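VIN1 (Oscarella pearsei, PDB 6BFI) binds actin filaments as a vinculin homolog of a sponge and may play a role in cell-cell adhesion. Local coordinates at residues A[549-554]-A[749-754]; A[616-621]-A[817-822]; A[423-428]-A[437-442]. All blocks are in the same frame, centred on the assembly; numbering follows the deposited sequence.

Contact 1: residues A[549-554]-A[749-754]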
loop_
_atom_site.group_PDB
_atom_site.type_symbol
_atom_site.label_atom_id
_atom_site.label_comp_id
_atom_site.label_asym_id
_atom_site.label_seq_id
_atom_site.Cartn_x
_atom_site.Cartn_y
_atom_site.Cartn_z
ATOM N N ALA A 549 12.420 6.622 15.991
ATOM C CA ALA A 549 13.762 7.056 15.624
ATOM C C ALA A 549 14.125 6.598 14.216
ATOM O O ALA A 549 14.718 7.360 13.441
ATOM C CB ALA A 549 14.779 6.537 16.640
ATOM N N ASP A 550 13.772 5.356 13.864
ATOM C CA ASP A 550 14.062 4.856 12.523
ATOM C C ASP A 550 13.370 5.679 11.445
ATOM O O ASP A 550 13.932 5.875 10.362
ATOM C CB ASP A 550 13.640 3.393 12.407
ATOM C CG ASP A 550 14.528 2.465 13.203
ATOM O OD1 ASP A 550 15.348 2.965 14.007
ATOM O OD2 ASP A 550 14.403 1.235 13.027
ATOM N N ASN A 551 12.165 6.172 11.723
ATOM C CA ASN A 551 11.369 6.883 10.732
ATOM C C ASN A 551 11.865 8.299 10.461
ATOM O O ASN A 551 11.351 8.952 9.546
ATOM C CB ASN A 551 9.905 6.920 11.184
ATOM C CG ASN A 551 8.972 7.442 10.111
ATOM O OD1 ASN A 551 8.758 6.791 9.087
ATOM N ND2 ASN A 551 8.407 8.625 10.340
ATOM N N SER A 552 12.848 8.787 11.209
ATOM C CA SER A 552 13.342 10.147 11.056
ATOM C C SER A 552 14.754 10.142 10.487
ATOM O O SER A 552 15.586 9.316 10.873
ATOM C CB SER A 552 13.330 10.892 12.394
ATOM O OG SER A 552 13.870 12.195 12.253
ATOM N N GLU A 553 15.014 11.069 9.567
ATOM C CA GLU A 553 16.352 11.299 9.039
ATOM C C GLU A 553 17.043 12.475 9.714
ATOM O O GLU A 553 18.068 12.949 9.216
ATOM C CB GLU A 553 16.297 11.518 7.526
ATOM C CG GLU A 553 15.685 10.358 6.757
ATOM C CD GLU A 553 16.381 10.094 5.434
ATOM O OE1 GLU A 553 17.161 10.961 4.986
ATOM O OE2 GLU A 553 16.152 9.016 4.846
ATOM N N ASN A 554 16.499 12.957 10.831
ATOM C CA ASN A 554 17.072 14.051 11.605
ATOM C C ASN A 554 18.075 13.487 12.603
ATOM O O ASN A 554 17.678 12.915 13.626
ATOM C CB ASN A 554 15.965 14.831 12.317
ATOM C CG ASN A 554 16.480 16.068 13.028
ATOM O OD1 ASN A 554 17.619 16.490 12.827
ATOM N ND2 ASN A 554 15.633 16.663 13.859
ATOM N N ASP A 749 10.663 12.665 7.073
ATOM C CA ASP A 749 9.648 11.753 7.594
ATOM C C ASP A 749 9.546 10.593 6.610
ATOM O O ASP A 749 8.920 10.719 5.554
ATOM C CB ASP A 749 8.313 12.471 7.769
ATOM C CG ASP A 749 7.338 11.695 8.633
ATOM O OD1 ASP A 749 7.520 10.469 8.790
ATOM O OD2 ASP A 749 6.388 12.314 9.155
ATOM N N LYS A 750 10.158 9.459 6.965
ATOM C CA LYS A 750 10.245 8.341 6.029
ATOM C C LYS A 750 8.872 7.775 5.694
ATOM O O LYS A 750 8.692 7.171 4.630
ATOM C CB LYS A 750 11.153 7.247 6.594
ATOM C CG LYS A 750 12.615 7.645 6.691
ATOM C CD LYS A 750 13.466 6.512 7.249
ATOM C CE LYS A 750 14.926 6.918 7.375
ATOM N NZ LYS A 750 15.763 5.854 7.996
ATOM N N ARG A 751 7.894 7.949 6.585
ATOM C CA ARG A 751 6.534 7.510 6.288
ATOM C C ARG A 751 5.946 8.302 5.125
ATOM O O ARG A 751 5.496 7.723 4.128
ATOM C CB ARG A 751 5.664 7.637 7.541
ATOM C CG ARG A 751 5.522 6.339 8.325
ATOM C CD ARG A 751 5.676 6.553 9.825
ATOM N NE ARG A 751 4.698 7.495 10.365
ATOM C CZ ARG A 751 4.698 7.931 11.621
ATOM N NH1 ARG A 751 5.629 7.511 12.468
ATOM N NH2 ARG A 751 3.772 8.788 12.033
ATOM N N ALA A 752 5.958 9.633 5.228
ATOM C CA ALA A 752 5.446 10.467 4.147
ATOM C C ALA A 752 6.351 10.402 2.922
ATOM O O ALA A 752 5.870 10.443 1.784
ATOM C CB ALA A 752 5.292 11.909 4.628
ATOM N N LYS A 753 7.666 10.310 3.144
ATOM C CA LYS A 753 8.615 10.125 2.049
ATOM C C LYS A 753 8.244 8.909 1.207
ATOM O O LYS A 753 8.078 9.004 -0.017
ATOM C CB LYS A 753 10.023 9.975 2.630
ATOM C CG LYS A 753 11.174 10.246 1.680
ATOM C CD LYS A 753 12.492 9.866 2.346
ATOM C CE LYS A 753 13.693 10.464 1.634
ATOM N NZ LYS A 753 13.824 11.926 1.885
ATOM N N THR A 754 8.099 7.754 1.861
ATOM C CA THR A 754 7.664 6.543 1.175
ATOM C C THR A 754 6.299 6.736 0.526
ATOM O O THR A 754 6.071 6.284 -0.602
ATOM C CB THR A 754 7.631 5.371 2.159
ATOM O OG1 THR A 754 8.969 5.022 2.536
ATOM C CG2 THR A 754 6.951 4.160 1.541
#
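A helix N-terminus capped by D749 meets the turn after helix 524-550 here, and N551 and K750 carry most of the contact. The site joins two connections of an all-helical fold of the vinculin/alpha-catenin family. The backbones of S552 and D749 form a single isolated bridge. K750 N donates to N551 O at 2.9 Å, and this bond is almost straight. D749 is the N-cap residue of helix 750-760, and its OD1 takes a weak capping bond from R751 N. D749 OD1 also accepts from N551 ND2 at 2.6 Å, on the syn side but well out of the carboxylate plane. The amide and carboxylate planes stand 81° apart. The side chain of N551 leaves with CG anti to the backbone N (chi1 -171°), and this carries the amide across to the helix start. N551 OD1 lies 2.9 Å from R751 N. The methylenes of R751 pack against the amide, and the guanidinium plane is turned only 23° from it. E553 crosses the K750 chain at about a right angle. E553 OE2 stays 4.5 Å from K750 NZ, too far for a salt bridge, though the charges would still attract. K753 turns its amine to A744 O, N745 O and C747 O. The backbone of E553 is hydrogen-bonded to M748. S552 OG accepts from N554 N, an ST turn just before helix 555-569. The K750 chain runs extended alongside the turn, past N551 O and D550 O, and K750 NZ donates to D550 O at 3.0 Å, nearly along the C=O axis.

Contact 2: residues A[616-621]-A[817-822]; sequences NWVPPR and ACIRLR
R820 reaches N616 with its guanidinium edge, while V618 lies over one face of the same group. The R820 chain is extended from CG to NE, and this brings the guanidinium to N616. NH2 of R820 donates to N616 O at 2.7 Å, with the oxygen in the guanidinium plane. NH1 of R820 adds a weak bond to N616 O at 3.0 Å, so one carbonyl receives both terminal nitrogens. The N616 amide lies nearly parallel to the guanidinium, with planes 8° apart. N616 OD1 is 3.2 Å from R820 NH1, but the angle is poor for a bond. V618 and R820 run past each other in opposite directions, and V618 CB stands 3.7 Å above the R820 guanidinium plane, offset toward the rim. I819 turns its CD1 to P620 O at 3.2 Å. V618 CG1 meets I819 CG2 only loosely. The contact joins the loop after helix 589-615 to the chain just past helix 786-817, at the surface of the helical fold. The backbone of R820 is also hydrogen-bonded to M748. The forked grip uses a main-chain oxygen, so it pairs a cation with a neutral acceptor and involves no salt bridge.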
loop_
_atom_site.group_PDB
_atom_site.type_symbol
_atom_site.label_atom_id
_atom_site.label_comp_id
_atom_site.label_asym_id
_atom_site.label_seq_id
_atom_site.Cartn_x
_atom_site.Cartn_y
_atom_site.Cartn_z
ATOM N N ASN A 616 10.135 17.208 19.836
ATOM C CA ASN A 616 10.223 17.102 18.384
ATOM C C ASN A 616 8.865 17.205 17.697
ATOM O O ASN A 616 8.800 17.107 16.466
ATOM C CB ASN A 616 10.904 15.787 17.989
ATOM C CG ASN A 616 11.407 15.791 16.553
ATOM O OD1 ASN A 616 10.792 15.199 15.664
ATOM N ND2 ASN A 616 12.530 16.462 16.321
ATOM N N TRP A 617 7.787 17.415 18.449
ATOM C CA TRP A 617 6.454 17.401 17.862
ATOM C C TRP A 617 6.195 18.668 17.056
ATOM O O TRP A 617 6.567 19.773 17.459
ATOM C CB TRP A 617 5.395 17.250 18.953
ATOM C CG TRP A 617 4.011 17.005 18.428
ATOM C CD1 TRP A 617 3.475 15.804 18.060
ATOM C CD2 TRP A 617 2.983 17.983 18.220
ATOM N NE1 TRP A 617 2.180 15.975 17.633
ATOM C CE2 TRP A 617 1.854 17.303 17.723
ATOM C CE3 TRP A 617 2.908 19.367 18.407
ATOM C CZ2 TRP A 617 0.665 17.957 17.409
ATOM C CZ3 TRP A 617 1.727 20.017 18.094
ATOM C CH2 TRP A 617 0.621 19.311 17.601
ATOM N N VAL A 618 5.546 18.495 15.908
ATOM C CA VAL A 618 5.188 19.594 15.014
ATOM C C VAL A 618 3.716 19.434 14.651
ATOM O O VAL A 618 3.264 18.302 14.420
ATOM C CB VAL A 618 6.086 19.607 13.764
ATOM C CG1 VAL A 618 5.536 20.544 12.698
ATOM C CG2 VAL A 618 7.508 20.002 14.135
ATOM N N PRO A 619 2.930 20.509 14.621
ATOM C CA PRO A 619 1.533 20.398 14.187
ATOM C C PRO A 619 1.442 19.757 12.815
ATOM O O PRO A 619 2.140 20.175 11.878
ATOM C CB PRO A 619 1.049 21.859 14.158
ATOM C CG PRO A 619 2.300 22.696 14.229
ATOM C CD PRO A 619 3.270 21.883 15.021
ATOM N N PRO A 620 0.605 18.722 12.663
ATOM C CA PRO A 620 0.554 17.982 11.392
ATOM C C PRO A 620 0.194 18.861 10.205
ATOM O O PRO A 620 1.055 19.210 9.392
ATOM C CB PRO A 620 -0.526 16.922 11.650
ATOM C CG PRO A 620 -0.577 16.779 13.136
ATOM C CD PRO A 620 -0.289 18.144 13.680
ATOM N N ARG A 621 -1.077 19.222 10.101
ATOM C CA ARG A 621 -1.561 20.054 9.012
ATOM C C ARG A 621 -1.224 21.515 9.285
ATOM O O ARG A 621 -0.796 21.873 10.384
ATOM C CB ARG A 621 -3.065 19.850 8.854
ATOM C CG ARG A 621 -3.661 18.902 9.877
ATOM C CD ARG A 621 -5.169 18.825 9.758
ATOM N NE ARG A 621 -5.819 20.094 10.069
ATOM C CZ ARG A 621 -6.272 20.947 9.156
ATOM N NH1 ARG A 621 -6.148 20.671 7.864
ATOM N NH2 ARG A 621 -6.851 22.079 9.535
ATOM N N ALA A 817 4.391 15.721 2.654
ATOM C CA ALA A 817 5.843 15.646 2.744
ATOM C C ALA A 817 6.470 16.989 3.093
ATOM O O ALA A 817 7.587 17.017 3.621
ATOM C CB ALA A 817 6.426 15.124 1.432
ATOM N N CYS A 818 5.783 18.098 2.814
ATOM C CA CYS A 818 6.304 19.425 3.121
ATOM C C CYS A 818 6.105 19.825 4.582
ATOM O O CYS A 818 6.233 21.013 4.904
ATOM C CB CYS A 818 5.659 20.470 2.205
ATOM S SG CYS A 818 6.156 20.361 0.467
ATOM N N ILE A 819 5.806 18.880 5.468
ATOM C CA ILE A 819 5.577 19.205 6.874
ATOM C C ILE A 819 6.876 19.190 7.672
ATOM O O ILE A 819 7.104 20.064 8.511
ATOM C CB ILE A 819 4.535 18.239 7.471
ATOM C CG1 ILE A 819 3.201 18.379 6.735
ATOM C CG2 ILE A 819 4.351 18.501 8.957
ATOM C CD1 ILE A 819 2.192 17.308 7.088
ATOM N N ARG A 820 7.744 18.209 7.430
ATOM C CA ARG A 820 9.026 18.085 8.124
ATOM C C ARG A 820 10.141 18.136 7.085
ATOM O O ARG A 820 10.733 17.113 6.732
ATOM C CB ARG A 820 9.086 16.797 8.954
ATOM C CG ARG A 820 8.211 16.812 10.196
ATOM C CD ARG A 820 8.477 15.592 11.064
ATOM N NE ARG A 820 7.688 15.609 12.292
ATOM C CZ ARG A 820 8.069 16.206 13.416
ATOM N NH1 ARG A 820 9.231 16.842 13.472
ATOM N NH2 ARG A 820 7.286 16.169 14.486
ATOM N N LEU A 821 10.429 19.339 6.599
ATOM C CA LEU A 821 11.503 19.563 5.645
ATOM C C LEU A 821 12.767 20.010 6.366
ATOM O O LEU A 821 12.714 20.577 7.462
ATOM C CB LEU A 821 11.106 20.613 4.606
ATOM C CG LEU A 821 10.011 20.235 3.610
ATOM C CD1 LEU A 821 9.722 21.400 2.675
ATOM C CD2 LEU A 821 10.410 18.997 2.824
ATOM N N ARG A 822 13.906 19.747 5.739
ATOM C CA ARG A 822 15.169 20.235 6.264
ATOM C C ARG A 822 15.190 21.762 6.220
ATOM O O ARG A 822 14.696 22.363 5.262
ATOM C CB ARG A 822 16.335 19.665 5.458
ATOM C CG ARG A 822 16.426 18.148 5.515
ATOM C CD ARG A 822 16.827 17.556 4.174
ATOM N NE ARG A 822 18.174 17.948 3.771
ATOM C CZ ARG A 822 18.753 17.565 2.637
ATOM N NH1 ARG A 822 18.102 16.780 1.790
ATOM N NH2 ARG A 822 19.983 17.969 2.349
#

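Contact 3: residues A[423-428]-A[437-442]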
loop_
_atom_site.group_PDB
_atom_site.type_symbol
_atom_site.label_atom_id
_atom_site.label_comp_id
_atom_site.label_asym_id
_atom_site.label_seq_id
_atom_site.Cartn_x
_atom_site.Cartn_y
_atom_site.Cartn_z
ATOM N N LEU A 423 -8.607 -1.985 13.561
ATOM C CA LEU A 423 -9.060 -0.668 14.002
ATOM C C LEU A 423 -8.081 0.415 13.574
ATOM O O LEU A 423 -8.482 1.463 13.058
ATOM C CB LEU A 423 -9.245 -0.650 15.520
ATOM C CG LEU A 423 -9.606 0.712 16.119
ATOM C CD1 LEU A 423 -10.958 1.184 15.607
ATOM C CD2 LEU A 423 -9.597 0.667 17.638
ATOM N N VAL A 424 -6.785 0.178 13.786
ATOM C CA VAL A 424 -5.771 1.142 13.369
ATOM C C VAL A 424 -5.830 1.358 11.862
ATOM O O VAL A 424 -5.736 2.492 11.377
ATOM C CB VAL A 424 -4.375 0.676 13.824
ATOM C CG1 VAL A 424 -3.289 1.414 13.064
ATOM C CG2 VAL A 424 -4.216 0.887 15.319
ATOM N N ALA A 425 -6.002 0.275 11.101
ATOM C CA ALA A 425 -6.077 0.397 9.650
ATOM C C ALA A 425 -7.316 1.167 9.213
ATOM O O ALA A 425 -7.306 1.809 8.155
ATOM C CB ALA A 425 -6.058 -0.991 9.007
ATOM N N SER A 426 -8.386 1.125 10.007
ATOM C CA SER A 426 -9.631 1.782 9.628
ATOM C C SER A 426 -9.751 3.212 10.141
ATOM O O SER A 426 -10.547 3.980 9.590
ATOM C CB SER A 426 -10.832 0.977 10.130
ATOM O OG SER A 426 -11.010 -0.202 9.367
ATOM N N SER A 427 -8.991 3.590 11.172
ATOM C CA SER A 427 -9.181 4.896 11.794
ATOM C C SER A 427 -7.876 5.586 12.176
ATOM O O SER A 427 -7.917 6.584 12.906
ATOM C CB SER A 427 -10.064 4.772 13.041
ATOM O OG SER A 427 -11.319 4.194 12.725
ATOM N N GLY A 428 -6.731 5.103 11.712
ATOM C CA GLY A 428 -5.467 5.679 12.114
ATOM C C GLY A 428 -4.931 6.767 11.224
ATOM O O GLY A 428 -3.803 7.223 11.436
ATOM N N GLU A 437 -1.513 -3.014 3.572
ATOM C CA GLU A 437 -0.433 -3.844 4.095
ATOM C C GLU A 437 -0.733 -4.306 5.516
ATOM O O GLU A 437 -0.533 -5.481 5.851
ATOM C CB GLU A 437 0.887 -3.077 4.042
ATOM C CG GLU A 437 2.073 -3.844 4.598
ATOM C CD GLU A 437 3.388 -3.131 4.359
ATOM O OE1 GLU A 437 3.374 -2.051 3.731
ATOM O OE2 GLU A 437 4.436 -3.651 4.799
ATOM N N LEU A 438 -1.223 -3.398 6.361
ATOM C CA LEU A 438 -1.600 -3.773 7.719
ATOM C C LEU A 438 -2.656 -4.870 7.712
ATOM O O LEU A 438 -2.533 -5.872 8.427
ATOM C CB LEU A 438 -2.107 -2.546 8.475
ATOM C CG LEU A 438 -1.307 -2.130 9.708
ATOM C CD1 LEU A 438 -1.981 -0.957 10.406
ATOM C CD2 LEU A 438 -1.141 -3.305 10.654
ATOM N N ARG A 439 -3.703 -4.698 6.900
ATOM C CA ARG A 439 -4.751 -5.711 6.837
ATOM C C ARG A 439 -4.198 -7.049 6.359
ATOM O O ARG A 439 -4.610 -8.111 6.847
ATOM C CB ARG A 439 -5.886 -5.238 5.928
ATOM C CG ARG A 439 -6.598 -3.987 6.422
ATOM C CD ARG A 439 -7.885 -3.749 5.651
ATOM N NE ARG A 439 -8.687 -2.677 6.232
ATOM C CZ ARG A 439 -8.758 -1.445 5.741
ATOM N NH1 ARG A 439 -8.077 -1.122 4.648
ATOM N NH2 ARG A 439 -9.516 -0.537 6.339
ATOM N N LYS A 440 -3.256 -7.019 5.410
ATOM C CA LYS A 440 -2.638 -8.254 4.939
ATOM C C LYS A 440 -1.881 -8.948 6.066
ATOM O O LYS A 440 -2.015 -10.161 6.267
ATOM C CB LYS A 440 -1.709 -7.960 3.760
ATOM C CG LYS A 440 -1.255 -9.197 3.000
ATOM C CD LYS A 440 -0.509 -8.831 1.723
ATOM C CE LYS A 440 0.915 -8.377 2.009
ATOM N NZ LYS A 440 1.780 -9.506 2.455
ATOM N N GLU A 441 -1.089 -8.186 6.825
ATOM C CA GLU A 441 -0.343 -8.780 7.930
ATOM C C GLU A 441 -1.273 -9.320 9.011
ATOM O O GLU A 441 -0.955 -10.325 9.662
ATOM C CB GLU A 441 0.629 -7.756 8.514
ATOM C CG GLU A 441 1.628 -7.230 7.499
ATOM C CD GLU A 441 2.652 -6.295 8.108
ATOM O OE1 GLU A 441 3.733 -6.125 7.504
ATOM O OE2 GLU A 441 2.377 -5.733 9.188
ATOM N N ALA A 442 -2.427 -8.679 9.210
ATOM C CA ALA A 442 -3.401 -9.194 10.166
ATOM C C ALA A 442 -3.996 -10.514 9.687
ATOM O O ALA A 442 -4.097 -11.478 10.459
ATOM C CB ALA A 442 -4.500 -8.158 10.403
#
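S426 OG accepts a weak hydrogen bond from R439 NH2 at 3.4 Å, the one hydrogen bond between residues 423-428 and 437-442. The N-H points fairly well at the oxygen (151°), but the distance is long. S426 OG lies at the edge of the guanidinium, in its plane. The hydroxyl also has a weak hydrogen bond with E422 OE2, and R439 NE forms a long, weak ion pair with the same carboxylate, so E422 lies near both partners. The R439 chain is extended from CG to NE and reaches across to the other helix. A425 CB lies over one face of the R439 guanidinium, 4.1 Å above the plane and offset toward the rim. A425 CB also touches R439 CG at 4.0 Å, so the methyl backs both the aliphatic chain and the flat group.

The two segments belong to helices 399-427 and 432-449, an antiparallel helical hairpin with a short connection. The axes of 423-427 and 437-442 run at 164° and come within 9.5 Å of each other. A425 and L438 mark the closest backbone register, with CA atoms 6.4 Å apart. The small A425 side chain points at the partner helix, and L438 likewise points toward helix 399-427. A425 CB and L438 CB are 4.3 Å apart. L438 then reaches past A425 to V424, where L438 CD1 meets V424 CG1 at 3.8 Å. In V424, CG1 stands anti to the backbone N (chi1 163°), and this is the branch that L438 touches. The two side chains slant across each other. Helix 466-493 packs on this apolar side, with M486, S489 and V490 against L438 and V493 against V424, and helix 344-375 adds V372 to V424.

Contacts 1 and 2 are surface contacts of neighbouring connections, with centres 11 Å apart. They touch each other through N554 with N616 and A752 with A817. Their segments alternate along the chain, so the two contacts cross along the sequence. M748 serves both contacts. Contact 3 is buried and local. It closes before the others begin, and its centre is about 20 Å from the centre of contact 1 and 24 Å from that of contact 2. Main-chain oxygens accept from lysine or arginine in contacts 1 and 2. Contact 3 instead rests mainly on apolar helix packing, with one weak polar bond at its border.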